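Local coordinates for lipoprotein (Burkholderia cenocepacia, PDB 4QHQ) that binds methionine and probably delivers it, as the substrate-binding lipoprotein of an ABC transporter, to the membrane permease, at residues 57-62 and 195-200; 81-86 and 168-173; 102-107 and 151-156; 109-114 and 137-142. One frame throughout, in Å; residues are numbered along the deposited sequence.

From the N terminus, the chain first lays down three of the six strands of one lobe's sheet and reaches 57-62, whose partner 195-200 lies 133 residues on; interaction 1 therefore closes the widest loop, and the other three nest inside it. Interaction 2 (81-86 with 168-173) pairs strands 84-86 and 168-171 within the second lobe's five-stranded sheet, interaction 3 (102-107 with 151-156) adds its edge strand, and interaction 4 (109-114 with 137-142) fastens a loop to the helix that follows strand 101-105. Each lies within the one before, and none cross. Strands 101-105 and 168-171 are neighbours, joining interactions 2 and 3, while interactions 1, 2 and 4 all touch the bound methionine.

Interaction 1: residues 57-62 and 195-200; sequences HQPYLD and SPYANL. With MET (methionine), chain B.
H57, a residue of the methionine pocket of this periplasmic-binding-protein fold, packs side by side with Y197 where helix 58-68 begins and the loop 195-198 leads into strand 199-204. The aromatic pair is T-shaped: Y197 turns an edge to the imidazole face, with planes at 64° and CD1 over the ring centre. On the opposite face lies the thioether of the ligand, its SD 3.4 Å from H57 NE2, so the imidazole is sandwiched between Y197 and substrate. Chi1 of 48° sets the H57 ring between its own backbone N and carbonyl carbon, and from there ND1 turns back to accept from Y60 N (3.1 Å), an N-cap bond to the helix start. NE2 is engaged by N110, so both ring nitrogens have partners and the rotation of the ring is fixed.

Next to it, P59 lays CG against CE1 of Y197 (3.7 Å), while the methyl CD2 of L200 comes within 3.5 Å of OE1 of Q58. No direct hydrogen bond joins the segments. A water bridges instead, accepting from Q58 N and donating to the carbonyls of P196 and A198.

The ligand is held from both segments. The ring of Y60, swung to the side opposite its own N (chi1 -172°), offers a face to the methionine methyl, CE lying 3.6 Å from CG of Y60. N199 reads the amino-acid end with both ends of its amide: OD1 accepts from the methionine N at 2.8 Å, and ND2 donates to the carboxylate O at 2.8 Å.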
loop_
_atom_site.group_PDB
_atom_site.type_symbol
_atom_site.label_atom_id
_atom_site.label_comp_id
_atom_site.label_asym_id
_atom_site.label_seq_id
_atom_site.Cartn_x
_atom_site.Cartn_y
_atom_site.Cartn_z
ATOM N N HIS A 57 -0.745 -4.556 2.787
ATOM C CA HIS A 57 0.181 -5.667 2.565
ATOM C C HIS A 57 0.516 -6.364 3.894
ATOM O O HIS A 57 0.130 -5.892 4.965
ATOM C CB HIS A 57 1.430 -5.199 1.797
ATOM C CG HIS A 57 2.061 -3.951 2.338
ATOM N ND1 HIS A 57 2.572 -3.870 3.615
ATOM C CD2 HIS A 57 2.294 -2.753 1.755
ATOM C CE1 HIS A 57 3.087 -2.663 3.800
ATOM N NE2 HIS A 57 2.946 -1.970 2.678
ATOM N N GLN A 58 1.193 -7.504 3.821
ATOM C CA GLN A 58 1.517 -8.260 5.023
ATOM C C GLN A 58 2.421 -7.522 6.024
ATOM O O GLN A 58 2.185 -7.602 7.233
ATOM C CB GLN A 58 2.067 -9.653 4.693
ATOM C CG GLN A 58 2.158 -10.565 5.916
ATOM C CD GLN A 58 0.812 -11.040 6.414
ATOM O OE1 GLN A 58 0.014 -11.585 5.653
ATOM N NE2 GLN A 58 0.551 -10.832 7.701
ATOM N N PRO A 59 3.444 -6.789 5.545
ATOM C CA PRO A 59 4.247 -6.033 6.516
ATOM C C PRO A 59 3.395 -5.024 7.291
ATOM O O PRO A 59 3.596 -4.857 8.498
ATOM C CB PRO A 59 5.303 -5.355 5.634
ATOM C CG PRO A 59 5.512 -6.365 4.542
ATOM C CD PRO A 59 4.105 -6.839 4.227
ATOM N N TYR A 60 2.432 -4.396 6.634
ATOM C CA TYR A 60 1.548 -3.474 7.344
ATOM C C TYR A 60 0.688 -4.210 8.391
ATOM O O TYR A 60 0.576 -3.761 9.534
ATOM C CB TYR A 60 0.656 -2.702 6.367
ATOM C CG TYR A 60 -0.127 -1.597 7.026
ATOM C CD1 TYR A 60 -1.399 -1.821 7.551
ATOM C CD2 TYR A 60 0.391 -0.323 7.105
ATOM C CE1 TYR A 60 -2.112 -0.790 8.152
ATOM C CE2 TYR A 60 -0.308 0.715 7.711
ATOM C CZ TYR A 60 -1.568 0.469 8.234
ATOM O OH TYR A 60 -2.250 1.498 8.831
ATOM N N LEU A 61 0.087 -5.331 8.003
ATOM C CA LEU A 61 -0.726 -6.117 8.928
ATOM C C LEU A 61 0.122 -6.578 10.110
ATOM O O LEU A 61 -0.315 -6.529 11.260
ATOM C CB LEU A 61 -1.328 -7.314 8.201
ATOM C CG LEU A 61 -2.204 -8.253 9.026
ATOM C CD1 LEU A 61 -3.272 -7.457 9.745
ATOM C CD2 LEU A 61 -2.821 -9.280 8.094
ATOM N N ASP A 62 1.347 -7.022 9.831
ATOM C CA ASP A 62 2.247 -7.471 10.900
ATOM C C ASP A 62 2.538 -6.349 11.901
ATOM O O ASP A 62 2.560 -6.575 13.118
ATOM C CB ASP A 62 3.575 -7.977 10.322
ATOM C CG ASP A 62 3.446 -9.332 9.648
ATOM O OD1 ASP A 62 2.394 -9.987 9.811
ATOM O OD2 ASP A 62 4.405 -9.735 8.954
ATOM N N SER A 195 9.111 -7.726 -4.362
ATOM C CA SER A 195 9.090 -7.151 -3.026
ATOM C C SER A 195 8.082 -7.934 -2.188
ATOM O O SER A 195 7.285 -8.709 -2.728
ATOM C CB SER A 195 8.658 -5.689 -3.096
ATOM O OG SER A 195 7.240 -5.604 -3.159
ATOM N N PRO A 196 8.102 -7.732 -0.865
ATOM C CA PRO A 196 7.138 -8.455 -0.025
ATOM C C PRO A 196 5.803 -7.727 0.129
ATOM O O PRO A 196 5.051 -8.064 1.036
ATOM C CB PRO A 196 7.845 -8.516 1.329
ATOM C CG PRO A 196 8.683 -7.273 1.353
ATOM C CD PRO A 196 9.154 -7.073 -0.065
ATOM N N TYR A 197 5.481 -6.797 -0.753
ATOM C CA TYR A 197 4.347 -5.902 -0.518
ATOM C C TYR A 197 3.046 -6.202 -1.273
ATOM O O TYR A 197 2.220 -5.303 -1.489
ATOM C CB TYR A 197 4.790 -4.439 -0.715
ATOM C CG TYR A 197 5.935 -4.098 0.197
ATOM C CD1 TYR A 197 5.739 -3.952 1.562
ATOM C CD2 TYR A 197 7.231 -3.938 -0.302
ATOM C CE1 TYR A 197 6.793 -3.675 2.416
ATOM C CE2 TYR A 197 8.288 -3.651 0.548
ATOM C CZ TYR A 197 8.066 -3.514 1.901
ATOM O OH TYR A 197 9.097 -3.229 2.756
ATOM N N ALA A 198 2.824 -7.465 -1.634
ATOM C CA ALA A 198 1.524 -7.824 -2.198
ATOM C C ALA A 198 0.428 -7.482 -1.212
ATOM O O ALA A 198 0.553 -7.733 -0.016
ATOM C CB ALA A 198 1.455 -9.309 -2.551
ATOM N N ASN A 199 -0.656 -6.938 -1.729
ATOM C CA ASN A 199 -1.785 -6.596 -0.885
ATOM C C ASN A 199 -2.659 -7.836 -0.661
ATOM O O ASN A 199 -2.495 -8.852 -1.345
ATOM C CB ASN A 199 -2.595 -5.456 -1.512
ATOM C CG ASN A 199 -1.943 -4.100 -1.347
ATOM O OD1 ASN A 199 -2.640 -3.102 -1.241
ATOM N ND2 ASN A 199 -0.605 -4.045 -1.346
ATOM N N LEU A 200 -3.597 -7.749 0.278
ATOM C CA LEU A 200 -4.310 -8.943 0.707
ATOM C C LEU A 200 -5.706 -8.612 1.227
ATOM O O LEU A 200 -6.032 -7.472 1.580
ATOM C CB LEU A 200 -3.478 -9.670 1.776
ATOM C CG LEU A 200 -3.106 -8.896 3.050
ATOM C CD1 LEU A 200 -4.190 -8.933 4.119
ATOM C CD2 LEU A 200 -1.824 -9.376 3.665
HETATM N N MET B . -2.050 -0.361 -1.400
HETATM C CA MET B . -0.925 0.061 -0.564
HETATM C C MET B . 0.392 -0.346 -1.186
HETATM O O MET B . 0.486 -1.449 -1.713
HETATM C CB MET B . -1.073 -0.551 0.834
HETATM C CG MET B . 0.035 -0.136 1.820
HETATM S SD MET B . -0.151 -0.932 3.431
HETATM C CE MET B . -1.654 -0.162 4.040
HETATM O OXT MET B . 1.366 0.427 -1.193
HETATM O O HOH W 1 2.383 -8.808 1.506
#

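Interaction 2: residues 81-86 and 168-173. With MET (methionine), chain B.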
loop_
_atom_site.group_PDB
_atom_site.type_symbol
_atom_site.label_atom_id
_atom_site.label_comp_id
_atom_site.label_asym_id
_atom_site.label_seq_id
_atom_site.Cartn_x
_atom_site.Cartn_y
_atom_site.Cartn_z
ATOM N N SER A 81 1.693 -3.401 -5.988
ATOM C CA SER A 81 1.799 -2.106 -6.637
ATOM C C SER A 81 3.091 -1.431 -6.211
ATOM O O SER A 81 3.115 -0.733 -5.193
ATOM C CB SER A 81 0.595 -1.229 -6.295
ATOM O OG SER A 81 0.481 -1.050 -4.899
ATOM N N PRO A 82 4.157 -1.640 -6.985
ATOM C CA PRO A 82 5.478 -1.067 -6.678
ATOM C C PRO A 82 5.406 0.419 -6.337
ATOM O O PRO A 82 4.801 1.209 -7.061
ATOM C CB PRO A 82 6.252 -1.292 -7.975
ATOM C CG PRO A 82 5.667 -2.561 -8.512
ATOM C CD PRO A 82 4.188 -2.422 -8.230
ATOM N N ILE A 83 6.008 0.779 -5.215
ATOM C CA ILE A 83 5.936 2.148 -4.745
ATOM C C ILE A 83 6.909 3.013 -5.541
ATOM O O ILE A 83 8.011 2.580 -5.909
ATOM C CB ILE A 83 6.175 2.225 -3.221
ATOM C CG1 ILE A 83 5.706 3.569 -2.655
ATOM C CG2 ILE A 83 7.593 1.894 -2.840
ATOM C CD1 ILE A 83 5.509 3.549 -1.138
ATOM N N GLY A 84 6.477 4.229 -5.826
ATOM C CA GLY A 84 7.290 5.127 -6.625
ATOM C C GLY A 84 7.765 6.356 -5.891
ATOM O O GLY A 84 7.233 6.722 -4.820
ATOM N N VAL A 85 8.770 6.992 -6.484
ATOM C CA VAL A 85 9.251 8.299 -6.067
ATOM C C VAL A 85 8.751 9.298 -7.100
ATOM O O VAL A 85 8.899 9.077 -8.318
ATOM C CB VAL A 85 10.784 8.340 -6.051
ATOM C CG1 VAL A 85 11.273 9.693 -5.578
ATOM C CG2 VAL A 85 11.348 7.249 -5.158
ATOM N N TYR A 86 8.195 10.409 -6.613
ATOM C CA TYR A 86 7.574 11.419 -7.459
ATOM C C TYR A 86 8.194 12.767 -7.179
ATOM O O TYR A 86 8.671 13.024 -6.080
ATOM C CB TYR A 86 6.060 11.494 -7.222
ATOM C CG TYR A 86 5.389 10.186 -7.505
ATOM C CD1 TYR A 86 5.306 9.212 -6.529
ATOM C CD2 TYR A 86 4.905 9.898 -8.774
ATOM C CE1 TYR A 86 4.729 7.981 -6.793
ATOM C CE2 TYR A 86 4.336 8.687 -9.054
ATOM C CZ TYR A 86 4.236 7.734 -8.057
ATOM O OH TYR A 86 3.664 6.522 -8.347
ATOM N N ALA A 168 11.207 15.670 -3.641
ATOM C CA ALA A 168 10.680 14.390 -4.080
ATOM C C ALA A 168 9.919 13.759 -2.924
ATOM O O ALA A 168 10.137 14.099 -1.765
ATOM C CB ALA A 168 11.795 13.463 -4.559
ATOM N N ALA A 169 9.025 12.834 -3.245
ATOM C CA ALA A 169 8.303 12.096 -2.217
ATOM C C ALA A 169 8.114 10.659 -2.649
ATOM O O ALA A 169 7.917 10.387 -3.827
ATOM C CB ALA A 169 6.948 12.727 -1.943
ATOM N N VAL A 170 8.183 9.749 -1.688
ATOM C CA VAL A 170 7.869 8.348 -1.948
ATOM C C VAL A 170 6.406 8.156 -1.555
ATOM O O VAL A 170 6.036 8.398 -0.398
ATOM C CB VAL A 170 8.766 7.405 -1.141
ATOM C CG1 VAL A 170 8.395 5.947 -1.455
ATOM C CG2 VAL A 170 10.236 7.671 -1.442
ATOM N N ILE A 171 5.573 7.765 -2.516
ATOM C CA ILE A 171 4.118 7.777 -2.323
ATOM C C ILE A 171 3.499 6.446 -2.707
ATOM O O ILE A 171 3.741 5.937 -3.803
ATOM C CB ILE A 171 3.441 8.885 -3.167
ATOM C CG1 ILE A 171 4.102 10.245 -2.917
ATOM C CG2 ILE A 171 1.937 8.971 -2.880
ATOM C CD1 ILE A 171 3.448 11.384 -3.694
ATOM N N ASN A 172 2.738 5.872 -1.778
ATOM C CA ASN A 172 1.981 4.644 -2.050
ATOM C C ASN A 172 1.108 4.779 -3.283
ATOM O O ASN A 172 0.464 5.796 -3.506
ATOM C CB ASN A 172 1.116 4.248 -0.853
ATOM C CG ASN A 172 1.931 3.822 0.347
ATOM O OD1 ASN A 172 2.251 2.628 0.522
ATOM N ND2 ASN A 172 2.262 4.779 1.187
ATOM N N THR A 173 1.084 3.727 -4.083
ATOM C CA THR A 173 0.413 3.778 -5.369
ATOM C C THR A 173 -1.085 4.122 -5.281
ATOM O O THR A 173 -1.583 4.864 -6.114
ATOM C CB THR A 173 0.700 2.499 -6.164
ATOM O OG1 THR A 173 2.068 2.537 -6.596
ATOM C CG2 THR A 173 -0.215 2.369 -7.359
HETATM N N MET B . -2.050 -0.361 -1.400
HETATM C CA MET B . -0.925 0.061 -0.564
HETATM C C MET B . 0.392 -0.346 -1.186
HETATM O O MET B . 0.486 -1.449 -1.713
HETATM C CB MET B . -1.073 -0.551 0.834
HETATM C CG MET B . 0.035 -0.136 1.820
HETATM S SD MET B . -0.151 -0.932 3.431
HETATM C CE MET B . -1.654 -0.162 4.040
HETATM O OXT MET B . 1.366 0.427 -1.193
HETATM O O HOH W 2 2.756 1.486 -3.472
HETATM O O HOH W 3 2.865 1.151 -8.874
HETATM O O HOH W 4 3.570 4.832 -6.239
#
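Backbone hydrogen bonds pair G84 to Y86 with A169 to I171 in antiparallel register. I171 N donates to G84 O at 3.0 Å, and Y86 and A169 exchange two bonds, Y86 N to A169 O at 2.8 Å and A169 N to Y86 O at 2.9 Å; V85 and V170 form the non-hydrogen-bonded pair between them.

Apolar contacts occupy both faces. V85 CG2 meets V170 CG2 at 3.9 Å, and a chi1 of -163° throws the longer branch of I83 toward V170, CD1 passing across CG1 at about a right angle. On the other face the Y86 ring runs across I171, with CD1 3.9 Å from CB of I171.

Waters take over where the strands part. One accepts from G84 N, donates to I171 O and T173 OG1, and lies in the Y86 ring plane, bonded to OH. A second joins P82 O to T173 OG1. A third donates to S81 O and to the ligand carboxylate OXT and accepts from T173 N at 2.9 Å, tying the start of helix 173-178 to the substrate.

The segment leading into strand 84-86 and the one leaving strand 168-171 thus bring S81 and N172 to the methionine pocket, an arrangement typical of the periplasmic-binding-protein fold, whose ligand lies between two lobes.

Interaction 3: residues 102-107 and 151-156; sequences LAVPND and ISELDA
The side-chain amide of N106 is gripped at both ends. ND2 donates to D155 OD1 at 2.7 Å, meeting that oxygen nearly along its C-O axis, and also to a water that donates in turn to E153 O. OD1 accepts from a second water, which donates to D107 OD1 as well and accepts from A156 N. Chi1 of 66° folds the N106 amide over the chain at L154 and D155, with CG 3.3 Å from L154 O. Amide and carboxylate planes stand 63° apart, and ND2 alone bonds to D155; the OD1 atoms of the two residues are both acceptors.

Behind this corner the segments run parallel as strands 101-105 and 150-154, the latter an edge of the five-stranded sheet. S152 N donates to L102 O, V104 N to S152 O, and L154 N to V104 O at 2.9 Å. On one face V104 sets CG2 against CG2 of I151 (3.9 Å), while on the other A103 CB meets CD1 of L154 at 4.0 Å. At the end of strand 101-105, P105 CB rests on A156 CB, 4.2 Å away.

Strand 168-171 flanks 101-105 on its other side, and helix 108-120 covers the face bearing V104. D107, at the N-cap of that helix, directs its OD2 to ND2 of the pocket residue N110.

The chemistry implies a division of labour: backbone bonds and aliphatic packing hold the strand pair, while at its C-terminal end amide, carboxylate and two waters bind the two departing turns together.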
loop_
_atom_site.group_PDB
_atom_site.type_symbol
_atom_site.label_atom_id
_atom_site.label_comp_id
_atom_site.label_asym_id
_atom_site.label_seq_id
_atom_site.Cartn_x
_atom_site.Cartn_y
_atom_site.Cartn_z
ATOM N N LEU A 102 12.946 15.687 1.067
ATOM C CA LEU A 102 12.154 14.536 0.646
ATOM C C LEU A 102 11.060 14.285 1.667
ATOM O O LEU A 102 11.149 14.727 2.813
ATOM C CB LEU A 102 13.016 13.278 0.530
ATOM C CG LEU A 102 14.222 13.302 -0.403
ATOM C CD1 LEU A 102 14.753 11.894 -0.636
ATOM C CD2 LEU A 102 13.859 13.961 -1.712
ATOM N N ALA A 103 10.021 13.587 1.245
ATOM C CA ALA A 103 8.973 13.172 2.157
ATOM C C ALA A 103 8.699 11.689 1.950
ATOM O O ALA A 103 8.703 11.202 0.814
ATOM C CB ALA A 103 7.719 13.998 1.933
ATOM N N VAL A 104 8.518 10.979 3.061
ATOM C CA VAL A 104 8.174 9.557 3.039
ATOM C C VAL A 104 7.012 9.287 4.006
ATOM O O VAL A 104 6.744 10.107 4.895
ATOM C CB VAL A 104 9.389 8.664 3.426
ATOM C CG1 VAL A 104 10.539 8.853 2.439
ATOM C CG2 VAL A 104 9.836 8.930 4.851
ATOM N N PRO A 105 6.314 8.142 3.841
ATOM C CA PRO A 105 5.280 7.781 4.813
ATOM C C PRO A 105 5.828 7.636 6.233
ATOM O O PRO A 105 7.023 7.405 6.422
ATOM C CB PRO A 105 4.790 6.421 4.308
ATOM C CG PRO A 105 5.094 6.416 2.831
ATOM C CD PRO A 105 6.420 7.138 2.765
ATOM N N ASN A 106 4.950 7.774 7.224
ATOM C CA ASN A 106 5.369 7.741 8.624
ATOM C C ASN A 106 4.878 6.546 9.445
ATOM O O ASN A 106 5.072 6.514 10.661
ATOM C CB ASN A 106 4.980 9.041 9.351
ATOM C CG ASN A 106 3.484 9.226 9.478
ATOM O OD1 ASN A 106 2.698 8.366 9.090
ATOM N ND2 ASN A 106 3.081 10.345 10.083
ATOM N N ASP A 107 4.241 5.587 8.792
ATOM C CA ASP A 107 3.846 4.353 9.472
ATOM C C ASP A 107 5.008 3.376 9.323
ATOM O O ASP A 107 5.743 3.448 8.335
ATOM C CB ASP A 107 2.560 3.783 8.875
ATOM C CG ASP A 107 2.725 3.417 7.430
ATOM O OD1 ASP A 107 2.725 4.339 6.588
ATOM O OD2 ASP A 107 2.889 2.216 7.121
ATOM N N ILE A 151 14.649 14.627 5.331
ATOM C CA ILE A 151 13.553 13.712 5.052
ATOM C C ILE A 151 12.410 13.844 6.050
ATOM O O ILE A 151 12.543 13.493 7.225
ATOM C CB ILE A 151 14.058 12.267 4.976
ATOM C CG1 ILE A 151 15.185 12.179 3.942
ATOM C CG2 ILE A 151 12.918 11.326 4.611
ATOM C CD1 ILE A 151 15.778 10.801 3.773
ATOM N N SER A 152 11.295 14.380 5.563
ATOM C CA SER A 152 10.092 14.522 6.358
ATOM C C SER A 152 9.355 13.184 6.377
ATOM O O SER A 152 9.304 12.482 5.360
ATOM C CB SER A 152 9.175 15.589 5.757
ATOM O OG SER A 152 9.646 16.897 6.034
ATOM N N GLU A 153 8.800 12.840 7.537
ATOM C CA GLU A 153 7.949 11.668 7.700
ATOM C C GLU A 153 6.525 12.155 7.904
ATOM O O GLU A 153 6.217 12.797 8.916
ATOM C CB GLU A 153 8.416 10.869 8.907
ATOM C CG GLU A 153 9.868 10.443 8.809
ATOM C CD GLU A 153 10.539 10.338 10.163
ATOM O OE1 GLU A 153 10.687 11.380 10.844
ATOM O OE2 GLU A 153 10.926 9.219 10.551
ATOM N N LEU A 154 5.665 11.865 6.938
ATOM C CA LEU A 154 4.313 12.396 6.936
ATOM C C LEU A 154 3.296 11.280 6.786
ATOM O O LEU A 154 3.629 10.173 6.351
ATOM C CB LEU A 154 4.140 13.399 5.794
ATOM C CG LEU A 154 5.188 14.520 5.713
ATOM C CD1 LEU A 154 4.947 15.393 4.489
ATOM C CD2 LEU A 154 5.176 15.349 6.978
ATOM N N ASP A 155 2.045 11.583 7.104
ATOM C CA ASP A 155 0.978 10.612 6.949
ATOM C C ASP A 155 0.900 10.196 5.486
ATOM O O ASP A 155 0.972 11.040 4.601
ATOM C CB ASP A 155 -0.356 11.202 7.416
ATOM C CG ASP A 155 -0.411 11.414 8.919
ATOM O OD1 ASP A 155 0.495 10.928 9.631
ATOM O OD2 ASP A 155 -1.375 12.053 9.392
ATOM N N ALA A 156 0.800 8.897 5.234
ATOM C CA ALA A 156 0.851 8.376 3.874
ATOM C C ALA A 156 -0.146 9.056 2.936
ATOM O O ALA A 156 0.182 9.341 1.783
ATOM C CB ALA A 156 0.631 6.852 3.871
HETATM O O HOH W 5 11.731 17.779 4.286
HETATM O O HOH W 6 1.555 6.717 7.139
HETATM O O HOH W 7 4.797 12.392 11.115
#

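Interaction 4: residues 109-114 and 137-142. With MET (methionine), chain B.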
loop_
_atom_site.group_PDB
_atom_site.type_symbol
_atom_site.label_atom_id
_atom_site.label_comp_id
_atom_site.label_asym_id
_atom_site.label_seq_id
_atom_site.Cartn_x
_atom_site.Cartn_y
_atom_site.Cartn_z
ATOM N N SER A 109 5.835 0.187 8.563
ATOM C CA SER A 109 6.174 -0.650 7.419
ATOM C C SER A 109 6.360 0.130 6.122
ATOM O O SER A 109 7.251 -0.175 5.345
ATOM C CB SER A 109 5.159 -1.786 7.226
ATOM O OG SER A 109 3.929 -1.309 6.748
ATOM N N ASN A 110 5.515 1.117 5.850
ATOM C CA ASN A 110 5.721 1.875 4.621
ATOM C C ASN A 110 6.863 2.886 4.701
ATOM O O ASN A 110 7.486 3.185 3.678
ATOM C CB ASN A 110 4.421 2.518 4.158
ATOM C CG ASN A 110 3.432 1.493 3.666
ATOM O OD1 ASN A 110 3.642 0.856 2.620
ATOM N ND2 ASN A 110 2.365 1.301 4.428
ATOM N N GLU A 111 7.174 3.377 5.895
ATOM C CA GLU A 111 8.343 4.223 6.062
ATOM C C GLU A 111 9.578 3.374 5.768
ATOM O O GLU A 111 10.462 3.779 5.015
ATOM C CB GLU A 111 8.442 4.815 7.472
ATOM C CG GLU A 111 9.767 5.530 7.654
ATOM C CD GLU A 111 9.784 6.586 8.731
ATOM O OE1 GLU A 111 8.802 6.773 9.471
ATOM O OE2 GLU A 111 10.825 7.268 8.831
ATOM N N ASN A 112 9.625 2.187 6.359
ATOM C CA ASN A 112 10.714 1.258 6.118
ATOM C C ASN A 112 10.857 0.956 4.631
ATOM O O ASN A 112 11.960 1.009 4.071
ATOM C CB ASN A 112 10.493 -0.027 6.908
ATOM C CG ASN A 112 11.625 -1.008 6.742
ATOM O OD1 ASN A 112 12.740 -0.755 7.189
ATOM N ND2 ASN A 112 11.343 -2.142 6.110
ATOM N N ARG A 113 9.730 0.683 3.995
ATOM C CA ARG A 113 9.683 0.404 2.575
ATOM C C ARG A 113 10.258 1.552 1.745
ATOM O O ARG A 113 11.057 1.339 0.818
ATOM C CB ARG A 113 8.231 0.176 2.186
ATOM C CG ARG A 113 7.997 -0.095 0.715
ATOM C CD ARG A 113 6.510 -0.228 0.495
ATOM N NE ARG A 113 6.195 -0.729 -0.833
ATOM C CZ ARG A 113 4.960 -0.892 -1.283
ATOM N NH1 ARG A 113 3.930 -0.556 -0.506
ATOM N NH2 ARG A 113 4.751 -1.380 -2.498
ATOM N N ALA A 114 9.835 2.771 2.062
ATOM C CA ALA A 114 10.324 3.963 1.359
ATOM C C ALA A 114 11.825 4.158 1.526
ATOM O O ALA A 114 12.514 4.492 0.569
ATOM C CB ALA A 114 9.584 5.194 1.847
ATOM N N ALA A 137 13.035 0.600 9.688
ATOM C CA ALA A 137 13.924 1.757 9.748
ATOM C C ALA A 137 13.141 3.068 9.774
ATOM O O ALA A 137 12.072 3.171 9.170
ATOM C CB ALA A 137 14.886 1.742 8.562
ATOM N N THR A 138 13.676 4.063 10.483
ATOM C CA THR A 138 13.172 5.430 10.395
ATOM C C THR A 138 14.310 6.327 9.934
ATOM O O THR A 138 15.422 5.850 9.693
ATOM C CB THR A 138 12.653 5.971 11.741
ATOM O OG1 THR A 138 13.759 6.236 12.618
ATOM C CG2 THR A 138 11.693 4.985 12.383
ATOM N N VAL A 139 14.042 7.623 9.817
ATOM C CA VAL A 139 15.091 8.549 9.383
ATOM C C VAL A 139 16.272 8.586 10.359
ATOM O O VAL A 139 17.385 8.936 9.972
ATOM C CB VAL A 139 14.565 9.984 9.151
ATOM C CG1 VAL A 139 13.525 10.005 8.039
ATOM C CG2 VAL A 139 14.015 10.577 10.439
ATOM N N LEU A 140 16.034 8.208 11.616
ATOM C CA LEU A 140 17.098 8.192 12.622
ATOM C C LEU A 140 18.066 7.032 12.416
ATOM O O LEU A 140 19.104 6.961 13.077
ATOM C CB LEU A 140 16.509 8.135 14.037
ATOM C CG LEU A 140 15.660 9.340 14.447
ATOM C CD1 LEU A 140 15.089 9.157 15.852
ATOM C CD2 LEU A 140 16.475 10.623 14.341
ATOM N N ASP A 141 17.730 6.132 11.496
ATOM C CA ASP A 141 18.561 4.966 11.210
ATOM C C ASP A 141 19.423 5.140 9.959
ATOM O O ASP A 141 20.105 4.210 9.530
ATOM C CB ASP A 141 17.689 3.718 11.077
ATOM C CG ASP A 141 16.945 3.398 12.352
ATOM O OD1 ASP A 141 17.601 3.326 13.413
ATOM O OD2 ASP A 141 15.702 3.229 12.294
ATOM N N ILE A 142 19.388 6.331 9.380
ATOM C CA ILE A 142 20.218 6.628 8.222
ATOM C C ILE A 142 21.682 6.796 8.644
ATOM O O ILE A 142 22.000 7.636 9.487
ATOM C CB ILE A 142 19.683 7.869 7.487
ATOM C CG1 ILE A 142 18.268 7.578 6.970
ATOM C CG2 ILE A 142 20.609 8.268 6.339
ATOM C CD1 ILE A 142 17.531 8.789 6.451
HETATM N N MET B . -2.050 -0.361 -1.400
HETATM C CA MET B . -0.925 0.061 -0.564
HETATM C C MET B . 0.392 -0.346 -1.186
HETATM O O MET B . 0.486 -1.449 -1.713
HETATM C CB MET B . -1.073 -0.551 0.834
HETATM C CG MET B . 0.035 -0.136 1.820
HETATM S SD MET B . -0.151 -0.932 3.431
HETATM C CE MET B . -1.654 -0.162 4.040
HETATM O OXT MET B . 1.366 0.427 -1.193
#
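The helix at 109-114 and the loop 137-142, which tightens into a 3-10 turn at 139-141, come closest at N112 and A137, whose CA atoms are 4.9 Å apart. The main bond runs from A137 N to N112 OD1, 2.9 Å long and nearly straight at 171°, although the N-H arrives tilted 32° from the carbonyl plane of the amide. Chi1 of -178° stretches the N112 side chain away from its own N and brings OD1 off the helix to the loop, where it also lies 3.6 Å from A137 CB.

One residue earlier, E111 leaves the helix extended. Its CG packs on A137 O, and OE2 lies alongside T138 CA and takes a weak, bent bond from V139 N at 3.4 Å. The same oxygen is close to OE2 of E153 on the sheet edge, a pairing of two carboxylates that would probably raise the pKa of one and might be eased by a shared proton.

The loop is braced internally by an ST turn, in which T138 OG1 accepts from L140 N, while T138 N donates to D141 OD2 at 2.8 Å. The E111 and N112 contacts join this peripheral loop to helix 108-120, whose other side faces the cleft of the periplasmic-binding-protein fold.

There R113, extended from CG to NE, points its guanidinium at the ligand: NH1 donates to methionine OXT at 2.8 Å, near the guanidinium plane, and NH2 forms a salt bridge with E191. N110 joins them from the preceding turn, its OD1 taking a weak bond from R113 NH1 (3.4 Å) and its ND2 lying 3.5 Å from the methionine SD.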